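Local coordinates for tudor and KH domain-containing protein homolog (Drosophila melanogaster, PDB 5YGB) that takes part in piRNA metabolism and transposon repression, probably by recruiting Piwi proteins to the nuage, and binds the N-terminal tail of Piwi through its extended Tudor domain, at residues S32-M37 with K70-E75; K144-K149 with Q212-P217; P4-V9 with W159-A164; A123-L128 with T187-V192. The protein carries 1 engineered substitution. All coordinates share one frame; numbering follows the deposited sequence. Where two conformers were deposited one is given.

The chain opens contact 3 at 4-9, at the start of its first strand and in the staphylococcal nuclease-like half of the extended Tudor domain, and does not close it until 159-164. Contact 1 (32-37 with 70-75) is nested inside that loop and packs the long helix 25-41 against the antiparallel Tudor barrel. The chain then returns to the nuclease-like half and opens contact 4 at 123-128 and contact 2 at 144-149. These close in turn at 187-192 and 212-217, so contacts 2, 3 and 4 all cross one another. Contacts 3 and 4 join strands of one mixed sheet. Contact 2 fixes the C-terminal turn to helix 144-154, its centre 33 Å from that of contact 1.

Contact 1 of 4, residues S32-M37 with K70-E75; sequences SMVQEM and KWYRAE
Met37 buries more surface than any other residue here, meeting three consecutive residues of the strand along its length. Its CB rests on the backbone near Trp71 O, and its SD reaches Arg73 CG at 3.7 Å. Met37 CE turns in to 3.6 Å from Tyr72 C. The bend that brings the methyl back to the strand backbone is at the last torsion (chi3 56°), the chain being extended before it. Trp71 answers mainly with its CB, 4.2 Å from Met37 CB, while its indole leads away from the helix toward Ala62 and Val64 of strand 60-65.

The helix belongs to 25-41, the long connector of the extended Tudor domain, and the strand to the antiparallel five-stranded Tudor barrel. The helix runs across the strand, the two N-to-C directions being 118° apart, and the interface holds entirely by van der Waals packing. One turn before Met37, Val34 has CG1 trans to its backbone N (chi1 176°), which brings that methyl against both the Tyr72 ring, 4.0 Å away at CE1, and CD of Lys70. Val34 CG2 touches the same Tyr72 carbon. The Tyr72 hydroxyl is bonded to Asp68.

Met33 completes the helix side by laying its thioether over one face of the Arg73 guanidinium, with Met33 CE 3.3 Å from Arg73 NE and SD offset toward the rim. The nitrogens of that group are held by a salt bridge from NH2 to Asp97 and by bonds from NH1 to the carbonyls of Phe116 and Leu119, which should fix the rotation of the guanidinium against the methionine.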
loop_
_atom_site.group_PDB
_atom_site.type_symbol
_atom_site.label_atom_id
_atom_site.label_comp_id
_atom_site.label_asym_id
_atom_site.label_seq_id
_atom_site.Cartn_x
_atom_site.Cartn_y
_atom_site.Cartn_z
ATOM N N SER A 32 -1.409 -3.654 -16.469
ATOM C CA SER A 32 -1.240 -2.993 -17.754
ATOM C C SER A 32 -0.736 -1.565 -17.589
ATOM O O SER A 32 0.130 -1.109 -18.344
ATOM C CB SER A 32 -2.551 -3.002 -18.531
ATOM O OG SER A 32 -2.930 -4.332 -18.848
ATOM N N MET A 33 -1.259 -0.861 -16.592
ATOM C CA MET A 33 -0.861 0.519 -16.350
ATOM C C MET A 33 0.575 0.613 -15.859
ATOM O O MET A 33 1.318 1.512 -16.268
ATOM C CB MET A 33 -1.804 1.165 -15.342
ATOM C CG MET A 33 -1.512 2.655 -15.130
ATOM S SD MET A 33 -2.487 3.390 -13.804
ATOM C CE MET A 33 -1.799 2.542 -12.408
ATOM N N VAL A 34 0.978 -0.296 -14.976
ATOM C CA VAL A 34 2.364 -0.279 -14.525
ATOM C C VAL A 34 3.296 -0.498 -15.720
ATOM O O VAL A 34 4.284 0.215 -15.881
ATOM C CB VAL A 34 2.635 -1.329 -13.429
ATOM C CG1 VAL A 34 4.106 -1.337 -13.062
ATOM C CG2 VAL A 34 1.799 -1.018 -12.199
ATOM N N GLN A 35 2.973 -1.447 -16.588
ATOM C CA GLN A 35 3.771 -1.654 -17.793
ATOM C C GLN A 35 3.815 -0.401 -18.664
ATOM O O GLN A 35 4.892 0.012 -19.126
ATOM C CB GLN A 35 3.222 -2.837 -18.591
ATOM C CG GLN A 35 4.079 -3.214 -19.790
ATOM C CD GLN A 35 3.387 -4.197 -20.712
ATOM O OE1 GLN A 35 2.437 -4.866 -20.316
ATOM N NE2 GLN A 35 3.861 -4.289 -21.951
ATOM N N GLU A 36 2.665 0.225 -18.880
ATOM C CA GLU A 36 2.624 1.367 -19.781
ATOM C C GLU A 36 3.328 2.583 -19.189
ATOM O O GLU A 36 4.063 3.290 -19.893
ATOM C CB GLU A 36 1.188 1.734 -20.150
ATOM C CG GLU A 36 1.145 2.895 -21.109
ATOM C CD GLU A 36 -0.250 3.301 -21.531
ATOM O OE1 GLU A 36 -1.237 2.678 -21.079
ATOM O OE2 GLU A 36 -0.350 4.263 -22.320
ATOM N N MET A 37 3.122 2.836 -17.900
ATOM C CA MET A 37 3.798 3.959 -17.246
ATOM C C MET A 37 5.307 3.749 -17.287
ATOM O O MET A 37 6.068 4.692 -17.532
ATOM C CB MET A 37 3.319 4.138 -15.800
ATOM C CG MET A 37 1.966 4.809 -15.708
ATOM S SD MET A 37 1.349 5.108 -14.047
ATOM C CE MET A 37 2.696 6.062 -13.327
ATOM N N LYS A 70 10.464 0.325 -11.877
ATOM C CA LYS A 70 9.155 0.547 -12.481
ATOM C C LYS A 70 8.584 1.886 -12.024
ATOM O O LYS A 70 9.008 2.430 -11.004
ATOM C CB LYS A 70 8.196 -0.598 -12.142
ATOM C CG LYS A 70 8.666 -1.950 -12.678
ATOM C CD LYS A 70 7.791 -3.099 -12.196
ATOM C CE LYS A 70 8.130 -4.395 -12.928
ATOM N NZ LYS A 70 7.888 -4.308 -14.400
ATOM N N TRP A 71 7.649 2.422 -12.810
ATOM C CA TRP A 71 7.029 3.715 -12.507
ATOM C C TRP A 71 5.631 3.512 -11.952
ATOM O O TRP A 71 4.837 2.748 -12.507
ATOM C CB TRP A 71 6.988 4.594 -13.757
ATOM C CG TRP A 71 8.325 5.179 -14.105
ATOM C CD1 TRP A 71 9.345 4.557 -14.771
ATOM C CD2 TRP A 71 8.789 6.494 -13.795
ATOM N NE1 TRP A 71 10.415 5.413 -14.898
ATOM C CE2 TRP A 71 10.101 6.607 -14.308
ATOM C CE3 TRP A 71 8.223 7.595 -13.140
ATOM C CZ2 TRP A 71 10.858 7.772 -14.187
ATOM C CZ3 TRP A 71 8.969 8.757 -13.025
ATOM C CH2 TRP A 71 10.277 8.834 -13.536
ATOM N N TYR A 72 5.354 4.226 -10.869
ATOM C CA TYR A 72 4.132 4.066 -10.090
ATOM C C TYR A 72 3.409 5.377 -9.874
ATOM O O TYR A 72 4.032 6.444 -9.833
ATOM C CB TYR A 72 4.472 3.440 -8.733
ATOM C CG TYR A 72 4.971 2.017 -8.872
ATOM C CD1 TYR A 72 4.080 0.975 -9.082
ATOM C CD2 TYR A 72 6.332 1.721 -8.826
ATOM C CE1 TYR A 72 4.517 -0.333 -9.223
ATOM C CE2 TYR A 72 6.780 0.415 -8.955
ATOM C CZ TYR A 72 5.867 -0.603 -9.161
ATOM O OH TYR A 72 6.290 -1.909 -9.302
ATOM N N ARG A 73 2.092 5.298 -9.695
ATOM C CA ARG A 73 1.324 6.448 -9.224
ATOM C C ARG A 73 1.573 6.665 -7.738
ATOM O O ARG A 73 1.549 5.722 -6.940
ATOM C CB ARG A 73 -0.177 6.245 -9.475
ATOM C CG ARG A 73 -0.535 6.014 -10.950
ATOM C CD ARG A 73 -2.022 6.124 -11.224
ATOM N NE ARG A 73 -2.792 5.101 -10.521
ATOM C CZ ARG A 73 -4.116 5.017 -10.592
ATOM N NH1 ARG A 73 -4.801 5.893 -11.324
ATOM N NH2 ARG A 73 -4.764 4.067 -9.921
ATOM N N ALA A 74 1.780 7.917 -7.355
ATOM C CA ALA A 74 2.091 8.218 -5.973
ATOM C C ALA A 74 1.484 9.538 -5.540
ATOM O O ALA A 74 1.325 10.459 -6.343
ATOM C CB ALA A 74 3.610 8.225 -5.757
ATOM N N GLU A 75 1.153 9.627 -4.258
ATOM C CA GLU A 75 0.632 10.830 -3.629
ATOM C C GLU A 75 1.721 11.456 -2.763
ATOM O O GLU A 75 2.341 10.775 -1.940
ATOM C CB GLU A 75 -0.606 10.474 -2.792
ATOM C CG GLU A 75 -1.156 11.607 -1.944
ATOM C CD GLU A 75 -2.252 11.153 -0.999
ATOM O OE1 GLU A 75 -2.634 9.962 -1.020
ATOM O OE2 GLU A 75 -2.739 12.002 -0.233
#

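Contact 2 of 4, residues K144-K149 with Q212-P217; sequences KSSIAK and QGFALP
Lys149 lays its aliphatic chain over one face of the Phe214 ring in a CH-pi contact, and these two residues contribute most of the surface buried between the two segments. Lys149 CG stands 3.8 Å from the ring centroid and 13° off the normal, almost over the centre, while CB and CD lie above neighbouring parts of the same face. The chain crosses the aromatic side chain at about a right angle. The bend at chi2 (61°) carries it over the ring and onward toward Gln212. Ser145 O approaches the ring obliquely, 3.7 Å from Phe214 CD1.

Gly213 is the C-prime residue of the Schellman motif that ends helix 205-211, with Phe214 N bonded to Met209 O and Gly213 N to Ile210 O. Its positive phi turns the chain so that Phe214 faces the start of helix 144-154. With an alanine at Phe214, the methylenes of Lys149 would probably lose the face they lie on, and a gap would open between the helix and the turn.

Two hydrogen bonds flank the aromatic contact. Ser146 OG donates to Phe214 O at 2.7 Å, approaching at a C=O...donor angle of 127° and tilted slightly from the carbonyl plane, which joins the serine to the backbone of the very residue whose ring lies against Lys149. Past the CE2 end of the ring, Lys149 NZ gives Gln212 OE1 a weak bond of 3.5 Å.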
loop_
_atom_site.group_PDB
_atom_site.type_symbol
_atom_site.label_atom_id
_atom_site.label_comp_id
_atom_site.label_asym_id
_atom_site.label_seq_id
_atom_site.Cartn_x
_atom_site.Cartn_y
_atom_site.Cartn_z
ATOM N N LYS A 144 8.265 -8.736 15.904
ATOM C CA LYS A 144 8.753 -8.947 14.551
ATOM C C LYS A 144 8.356 -10.327 14.032
ATOM O O LYS A 144 8.061 -10.488 12.847
ATOM C CB LYS A 144 10.271 -8.779 14.504
ATOM C CG LYS A 144 10.729 -7.377 14.866
ATOM C CD LYS A 144 10.377 -6.384 13.769
ATOM C CE LYS A 144 10.977 -5.011 14.032
ATOM N NZ LYS A 144 12.349 -5.091 14.607
ATOM N N SER A 145 8.328 -11.322 14.915
ATOM C CA SER A 145 7.969 -12.677 14.503
ATOM C C SER A 145 6.505 -12.765 14.068
ATOM O O SER A 145 6.154 -13.574 13.209
ATOM C CB SER A 145 8.236 -13.679 15.629
ATOM O OG SER A 145 7.573 -13.295 16.820
ATOM N N SER A 146 5.652 -11.938 14.667
ATOM C CA SER A 146 4.235 -11.915 14.293
ATOM C C SER A 146 4.062 -11.246 12.938
ATOM O O SER A 146 3.274 -11.703 12.104
ATOM C CB SER A 146 3.394 -11.188 15.339
ATOM O OG SER A 146 3.323 -11.933 16.547
ATOM N N ILE A 147 4.783 -10.151 12.725
ATOM C CA ILE A 147 4.746 -9.464 11.443
ATOM C C ILE A 147 5.248 -10.397 10.349
ATOM O O ILE A 147 4.626 -10.503 9.293
ATOM C CB ILE A 147 5.581 -8.168 11.480
ATOM C CG1 ILE A 147 5.016 -7.209 12.530
ATOM C CG2 ILE A 147 5.602 -7.512 10.106
ATOM C CD1 ILE A 147 5.870 -5.980 12.772
ATOM N N ALA A 148 6.350 -11.093 10.610
ATOM C CA ALA A 148 6.905 -12.038 9.646
ATOM C C ALA A 148 5.928 -13.167 9.321
ATOM O O ALA A 148 5.760 -13.532 8.154
ATOM C CB ALA A 148 8.226 -12.609 10.167
ATOM N N LYS A 149 5.277 -13.714 10.341
ATOM C CA LYS A 149 4.321 -14.787 10.109
ATOM C C LYS A 149 3.171 -14.293 9.231
ATOM O O LYS A 149 2.728 -15.002 8.330
ATOM C CB LYS A 149 3.785 -15.338 11.433
ATOM C CG LYS A 149 2.792 -16.478 11.274
ATOM C CD LYS A 149 3.415 -17.677 10.584
ATOM C CE LYS A 149 2.445 -18.849 10.526
ATOM N NZ LYS A 149 3.095 -20.102 10.042
ATOM N N GLN A 212 -1.386 -20.598 16.732
ATOM C CA GLN A 212 0.042 -20.892 16.648
ATOM C C GLN A 212 0.908 -19.910 17.446
ATOM O O GLN A 212 2.135 -19.935 17.348
ATOM C CB GLN A 212 0.471 -20.936 15.177
ATOM C CG GLN A 212 -0.206 -22.081 14.429
ATOM C CD GLN A 212 0.164 -22.169 12.961
ATOM O OE1 GLN A 212 1.204 -21.671 12.532
ATOM N NE2 GLN A 212 -0.687 -22.822 12.184
ATOM N N GLY A 213 0.271 -19.047 18.240
ATOM C CA GLY A 213 0.981 -18.239 19.217
ATOM C C GLY A 213 1.514 -16.902 18.742
ATOM O O GLY A 213 2.342 -16.287 19.423
ATOM N N PHE A 214 1.031 -16.432 17.593
ATOM C CA PHE A 214 1.497 -15.165 17.021
ATOM C C PHE A 214 0.544 -13.996 17.272
ATOM O O PHE A 214 0.865 -12.839 16.973
ATOM C CB PHE A 214 1.711 -15.317 15.516
ATOM C CG PHE A 214 2.784 -16.290 15.160
ATOM C CD1 PHE A 214 4.115 -15.916 15.192
ATOM C CD2 PHE A 214 2.461 -17.584 14.795
ATOM C CE1 PHE A 214 5.103 -16.821 14.859
ATOM C CE2 PHE A 214 3.453 -18.496 14.467
ATOM C CZ PHE A 214 4.771 -18.108 14.496
ATOM N N ALA A 215 -0.633 -14.303 17.799
ATOM C CA ALA A 215 -1.615 -13.278 18.127
ATOM C C ALA A 215 -2.510 -13.758 19.252
ATOM O O ALA A 215 -2.539 -14.948 19.556
ATOM C CB ALA A 215 -2.459 -12.921 16.896
ATOM N N LEU A 216 -3.235 -12.823 19.861
ATOM C CA LEU A 216 -4.257 -13.152 20.850
ATOM C C LEU A 216 -5.635 -12.756 20.322
ATOM O O LEU A 216 -5.751 -11.840 19.509
ATOM C CB LEU A 216 -3.974 -12.440 22.177
ATOM C CG LEU A 216 -2.656 -12.771 22.875
ATOM C CD1 LEU A 216 -2.436 -11.836 24.050
ATOM C CD2 LEU A 216 -2.648 -14.221 23.339
ATOM N N PRO A 217 -6.689 -13.441 20.775
ATOM C CA PRO A 217 -8.033 -13.013 20.376
ATOM C C PRO A 217 -8.438 -11.688 21.025
ATOM O O PRO A 217 -7.781 -11.242 21.973
ATOM C CB PRO A 217 -8.927 -14.159 20.863
ATOM C CG PRO A 217 -8.162 -14.799 21.966
ATOM C CD PRO A 217 -6.711 -14.652 21.615
#

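Contact 3 of 4, residues P4-V9 with W159-A164; sequences PMEVYV and WRKLIA
Ala164 N donates to Met5 O at 2.8 Å and nearly straight, 175° at the hydrogen, and Met5 N returns the bond to Ala164 O. Val7 and Leu162 form the next hydrogen-bonded antiparallel pair, with Glu6 and Ile163 as the non-hydrogen-bonded pair between. The N-terminal strand thus meets strand 162-171, the two being the end strands in the order across the five-stranded sheet of the staphylococcal nuclease-like half, an OB-type fold, so that the sheet closes on itself. On one face Val7 CG2 packs against Ala164 CB at 3.9 Å; on the other Glu6 OE2 holds Lys161 NZ in a weak salt bridge of 3.3 Å, and water 1 links Glu6 OE1 to the same nitrogen.

Beyond the Val7-Leu162 pair the partner is the loop leading into strand 162-171. Here Trp159 sets its six-membered ring edge-on to the Tyr8 face in a T-shaped pair, Trp159 CE3 3.4 Å from Tyr8 CE2 and the planes at 88°. The Tyr8 ring turns its own edge to Arg160 O. Direct backbone bonds thus give way to the aromatic pair and to water, with Val9 N donating to water 2, Arg160 N to water 3 and Trp159 N to water 4.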
loop_
_atom_site.group_PDB
_atom_site.type_symbol
_atom_site.label_atom_id
_atom_site.label_comp_id
_atom_site.label_asym_id
_atom_site.label_seq_id
_atom_site.Cartn_x
_atom_site.Cartn_y
_atom_site.Cartn_z
ATOM N N PRO A 4 -17.746 -11.838 0.164
ATOM C CA PRO A 4 -16.313 -12.134 0.074
ATOM C C PRO A 4 -15.743 -11.585 -1.225
ATOM O O PRO A 4 -16.460 -11.438 -2.218
ATOM C CB PRO A 4 -16.259 -13.664 0.097
ATOM C CG PRO A 4 -17.612 -14.088 -0.418
ATOM C CD PRO A 4 -18.567 -13.059 0.124
ATOM N N MET A 5 -14.452 -11.277 -1.221
ATOM C CA MET A 5 -13.800 -10.746 -2.410
ATOM C C MET A 5 -12.407 -11.341 -2.543
ATOM O O MET A 5 -11.723 -11.566 -1.543
ATOM C CB MET A 5 -13.742 -9.213 -2.358
ATOM C CG MET A 5 -13.134 -8.659 -1.085
ATOM S SD MET A 5 -13.430 -6.877 -0.818
ATOM C CE MET A 5 -12.658 -6.677 0.793
ATOM N N GLU A 6 -11.993 -11.600 -3.778
ATOM C CA GLU A 6 -10.641 -12.085 -4.055
ATOM C C GLU A 6 -9.680 -10.913 -4.007
ATOM O O GLU A 6 -9.919 -9.892 -4.643
ATOM C CB GLU A 6 -10.561 -12.781 -5.422
ATOM C CG GLU A 6 -11.491 -13.984 -5.586
ATOM C CD GLU A 6 -11.234 -14.739 -6.870
ATOM O OE1 GLU A 6 -10.846 -14.103 -7.872
ATOM O OE2 GLU A 6 -11.415 -15.976 -6.878
ATOM N N VAL A 7 -8.606 -11.050 -3.235
ATOM C CA VAL A 7 -7.637 -9.962 -3.083
ATOM C C VAL A 7 -6.196 -10.446 -3.091
ATOM O O VAL A 7 -5.909 -11.632 -2.872
ATOM C CB VAL A 7 -7.846 -9.176 -1.760
ATOM C CG1 VAL A 7 -9.271 -8.621 -1.650
ATOM C CG2 VAL A 7 -7.475 -10.044 -0.550
ATOM N N TYR A 8 -5.291 -9.509 -3.341
ATOM C CA TYR A 8 -3.878 -9.685 -3.022
ATOM C C TYR A 8 -3.541 -8.782 -1.859
ATOM O O TYR A 8 -4.007 -7.645 -1.825
ATOM C CB TYR A 8 -2.971 -9.284 -4.180
ATOM C CG TYR A 8 -3.150 -10.020 -5.480
ATOM C CD1 TYR A 8 -3.058 -11.407 -5.539
ATOM C CD2 TYR A 8 -3.373 -9.325 -6.656
ATOM C CE1 TYR A 8 -3.201 -12.072 -6.725
ATOM C CE2 TYR A 8 -3.514 -9.989 -7.863
ATOM C CZ TYR A 8 -3.426 -11.362 -7.883
ATOM O OH TYR A 8 -3.572 -12.032 -9.077
ATOM N N VAL A 9 -2.691 -9.236 -0.947
ATOM C CA VAL A 9 -2.072 -8.329 0.019
ATOM C C VAL A 9 -0.821 -7.747 -0.643
ATOM O O VAL A 9 0.103 -8.480 -1.000
ATOM C CB VAL A 9 -1.737 -9.043 1.327
ATOM C CG1 VAL A 9 -0.904 -8.137 2.213
ATOM C CG2 VAL A 9 -3.025 -9.452 2.023
ATOM N N TRP A 159 1.575 -11.912 -5.405
ATOM C CA TRP A 159 0.388 -12.273 -6.175
ATOM C C TRP A 159 -0.283 -13.546 -5.670
ATOM O O TRP A 159 -0.718 -14.383 -6.467
ATOM C CB TRP A 159 0.741 -12.437 -7.668
ATOM C CG TRP A 159 1.538 -11.289 -8.228
ATOM C CD1 TRP A 159 2.888 -11.255 -8.466
ATOM C CD2 TRP A 159 1.031 -10.011 -8.596
ATOM N NE1 TRP A 159 3.244 -10.028 -8.971
ATOM C CE2 TRP A 159 2.124 -9.246 -9.061
ATOM C CE3 TRP A 159 -0.238 -9.433 -8.580
ATOM C CZ2 TRP A 159 1.980 -7.934 -9.500
ATOM C CZ3 TRP A 159 -0.379 -8.132 -9.019
ATOM C CH2 TRP A 159 0.723 -7.396 -9.476
ATOM N N ARG A 160 -0.381 -13.692 -4.353
ATOM C CA ARG A 160 -1.091 -14.821 -3.766
ATOM C C ARG A 160 -2.554 -14.481 -3.520
ATOM O O ARG A 160 -2.871 -13.605 -2.704
ATOM C CB ARG A 160 -0.440 -15.255 -2.452
ATOM C CG ARG A 160 -1.238 -16.354 -1.740
ATOM C CD ARG A 160 -0.456 -16.994 -0.612
ATOM N NE ARG A 160 0.662 -17.768 -1.140
ATOM C CZ ARG A 160 0.552 -18.994 -1.642
ATOM N NH1 ARG A 160 -0.628 -19.601 -1.672
ATOM N NH2 ARG A 160 1.624 -19.618 -2.110
ATOM N N LYS A 161 -3.458 -15.172 -4.206
ATOM C CA LYS A 161 -4.873 -14.921 -3.992
ATOM C C LYS A 161 -5.326 -15.300 -2.589
ATOM O O LYS A 161 -5.045 -16.398 -2.097
ATOM C CB LYS A 161 -5.726 -15.670 -5.013
ATOM C CG LYS A 161 -7.200 -15.662 -4.639
ATOM C CD LYS A 161 -8.092 -16.070 -5.790
ATOM C CE LYS A 161 -7.846 -17.493 -6.182
ATOM N NZ LYS A 161 -8.710 -17.852 -7.342
ATOM N N LEU A 162 -6.029 -14.372 -1.949
ATOM C CA LEU A 162 -6.705 -14.604 -0.682
ATOM C C LEU A 162 -8.170 -14.235 -0.844
ATOM O O LEU A 162 -8.522 -13.466 -1.742
ATOM C CB LEU A 162 -6.087 -13.768 0.448
ATOM C CG LEU A 162 -4.612 -14.003 0.743
ATOM C CD1 LEU A 162 -4.157 -13.042 1.833
ATOM C CD2 LEU A 162 -4.357 -15.438 1.168
ATOM N N ILE A 163 -9.019 -14.772 0.024
ATOM C CA ILE A 163 -10.420 -14.370 0.094
ATOM C C ILE A 163 -10.600 -13.491 1.319
ATOM O O ILE A 163 -10.325 -13.923 2.442
ATOM C CB ILE A 163 -11.379 -15.573 0.191
ATOM C CG1 ILE A 163 -11.157 -16.541 -0.970
ATOM C CG2 ILE A 163 -12.826 -15.094 0.241
ATOM C CD1 ILE A 163 -11.286 -15.897 -2.343
ATOM N N ALA A 164 -11.039 -12.255 1.098
ATOM C CA ALA A 164 -11.233 -11.291 2.173
ATOM C C ALA A 164 -12.707 -11.006 2.384
ATOM O O ALA A 164 -13.498 -11.049 1.440
ATOM C CB ALA A 164 -10.497 -9.995 1.868
HETATM O O HOH W 1 -8.999 -15.547 -9.164
HETATM O O HOH W 2 -1.898 -11.965 -0.808
HETATM O O HOH W 3 0.313 -11.610 -2.426
HETATM O O HOH W 4 0.816 -9.432 -4.190
#

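Contact 4 of 4, residues A123-L128 with T187-V192; sequences AVECFL and TPLPGV
Phe127 lies across the backbone of Gly191, whose CA sits over one face of the ring, 3.5 Å from the centroid, in a CH-pi contact. The two residues pair in parallel within the five-stranded sheet of the OB-type, nuclease-like half, strand 124-128 running beside 188-195. Phe127 N donates to Pro190 O at 3.0 Å and Phe127 O accepts from Val192 N at 2.9 Å, so the bonds of a single residue bracket the glycine.

Phe127 CG sits between the backbone N and the carbonyl carbon (chi1 70°), which folds the ring over the neighbouring strand. A CB on Gly191 would fall 2.5 Å from Phe127 CZ, a clash. Leu189 adds its O near the ring plane, 3.4 Å from Phe127 CE1, and packs its CD2 against Phe127 CD1. Replacing the phenylalanine with an alanine would probably uncover the Gly191 backbone and leave Lys170 without its cation-pi partner.

Further out, Cys126 SG touches Val192 CG1, Glu125 crosses Leu189, its CG 3.8 Å from Leu189 CD1, and reaches Arg172 in a salt bridge, and strand 17-22 pairs with 124-128 along its other edge. Glu125 O is buried without a hydrogen-bond partner: Pro190, lacking an N-H, places CD 3.2 Å from it, and Leu189 CD1 is also close.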
loop_
_atom_site.group_PDB
_atom_site.type_symbol
_atom_site.label_atom_id
_atom_site.label_comp_id
_atom_site.label_asym_id
_atom_site.label_seq_id
_atom_site.Cartn_x
_atom_site.Cartn_y
_atom_site.Cartn_z
ATOM N N ALA A 123 -5.035 0.370 -3.824
ATOM C CA ALA A 123 -4.729 -0.168 -2.502
ATOM C C ALA A 123 -5.697 0.325 -1.452
ATOM O O ALA A 123 -5.968 1.529 -1.370
ATOM C CB ALA A 123 -3.293 0.182 -2.089
ATOM N N VAL A 124 -6.226 -0.598 -0.654
ATOM C CA VAL A 124 -7.058 -0.229 0.488
ATOM C C VAL A 124 -6.409 -0.689 1.782
ATOM O O VAL A 124 -6.116 -1.886 1.958
ATOM C CB VAL A 124 -8.461 -0.827 0.393
ATOM C CG1 VAL A 124 -9.263 -0.465 1.639
ATOM C CG2 VAL A 124 -9.177 -0.313 -0.849
ATOM N N GLU A 125 -6.170 0.256 2.685
ATOM C CA GLU A 125 -5.602 -0.039 3.993
ATOM C C GLU A 125 -6.634 -0.751 4.867
ATOM O O GLU A 125 -7.783 -0.320 4.952
ATOM C CB GLU A 125 -5.114 1.243 4.686
ATOM C CG GLU A 125 -4.209 0.975 5.864
ATOM C CD GLU A 125 -3.910 2.210 6.683
ATOM O OE1 GLU A 125 -4.038 3.334 6.145
ATOM O OE2 GLU A 125 -3.551 2.054 7.867
ATOM N N CYS A 126 -6.210 -1.837 5.510
ATOM C CA CYS A 126 -7.075 -2.680 6.337
ATOM C C CYS A 126 -6.355 -3.066 7.604
ATOM O O CYS A 126 -5.139 -2.911 7.720
ATOM C CB CYS A 126 -7.459 -3.976 5.619
ATOM S SG CYS A 126 -8.329 -3.828 4.058
ATOM N N PHE A 127 -7.115 -3.612 8.548
ATOM C CA PHE A 127 -6.535 -4.372 9.647
ATOM C C PHE A 127 -7.154 -5.767 9.688
ATOM O O PHE A 127 -8.233 -5.993 9.136
ATOM C CB PHE A 127 -6.709 -3.625 10.993
ATOM C CG PHE A 127 -8.134 -3.556 11.513
ATOM C CD1 PHE A 127 -9.007 -2.575 11.061
ATOM C CD2 PHE A 127 -8.571 -4.426 12.500
ATOM C CE1 PHE A 127 -10.300 -2.485 11.557
ATOM C CE2 PHE A 127 -9.863 -4.336 12.998
ATOM C CZ PHE A 127 -10.723 -3.361 12.523
ATOM N N LEU A 128 -6.446 -6.704 10.306
ATOM C CA LEU A 128 -6.964 -8.056 10.461
ATOM C C LEU A 128 -7.903 -8.068 11.652
ATOM O O LEU A 128 -7.486 -7.770 12.764
ATOM C CB LEU A 128 -5.832 -9.070 10.658
ATOM C CG LEU A 128 -6.209 -10.551 10.566
ATOM C CD1 LEU A 128 -6.647 -10.879 9.139
ATOM C CD2 LEU A 128 -5.030 -11.421 11.000
ATOM N N THR A 187 -11.656 8.676 9.919
ATOM C CA THR A 187 -12.127 7.920 8.763
ATOM C C THR A 187 -12.169 6.425 9.096
ATOM O O THR A 187 -11.465 5.970 9.997
ATOM C CB THR A 187 -11.230 8.165 7.535
ATOM O OG1 THR A 187 -9.883 7.786 7.843
ATOM C CG2 THR A 187 -11.265 9.632 7.140
ATOM N N PRO A 188 -13.004 5.655 8.376
ATOM C CA PRO A 188 -13.174 4.246 8.745
ATOM C C PRO A 188 -12.133 3.314 8.114
ATOM O O PRO A 188 -11.963 3.285 6.895
ATOM C CB PRO A 188 -14.586 3.929 8.232
ATOM C CG PRO A 188 -14.758 4.822 7.072
ATOM C CD PRO A 188 -13.956 6.067 7.334
ATOM N N LEU A 189 -11.440 2.568 8.964
ATOM C CA LEU A 189 -10.509 1.539 8.532
ATOM C C LEU A 189 -11.225 0.183 8.511
ATOM O O LEU A 189 -11.758 -0.235 9.533
ATOM C CB LEU A 189 -9.313 1.503 9.478
ATOM C CG LEU A 189 -8.087 0.661 9.158
ATOM C CD1 LEU A 189 -7.403 1.191 7.913
ATOM C CD2 LEU A 189 -7.141 0.701 10.341
ATOM N N PRO A 190 -11.288 -0.487 7.347
ATOM C CA PRO A 190 -11.978 -1.787 7.312
ATOM C C PRO A 190 -11.208 -2.887 8.029
ATOM O O PRO A 190 -9.989 -2.999 7.868
ATOM C CB PRO A 190 -12.070 -2.120 5.818
ATOM C CG PRO A 190 -11.682 -0.876 5.093
ATOM C CD PRO A 190 -10.816 -0.077 6.013
ATOM N N GLY A 191 -11.922 -3.681 8.822
ATOM C CA GLY A 191 -11.372 -4.854 9.478
ATOM C C GLY A 191 -11.835 -6.072 8.720
ATOM O O GLY A 191 -13.037 -6.260 8.512
ATOM N N VAL A 192 -10.886 -6.896 8.297
ATOM C CA VAL A 192 -11.201 -8.015 7.422
ATOM C C VAL A 192 -10.839 -9.362 8.018
ATOM O O VAL A 192 -9.945 -9.475 8.863
ATOM C CB VAL A 192 -10.481 -7.894 6.046
ATOM C CG1 VAL A 192 -10.987 -6.675 5.291
ATOM C CG2 VAL A 192 -8.949 -7.859 6.201
#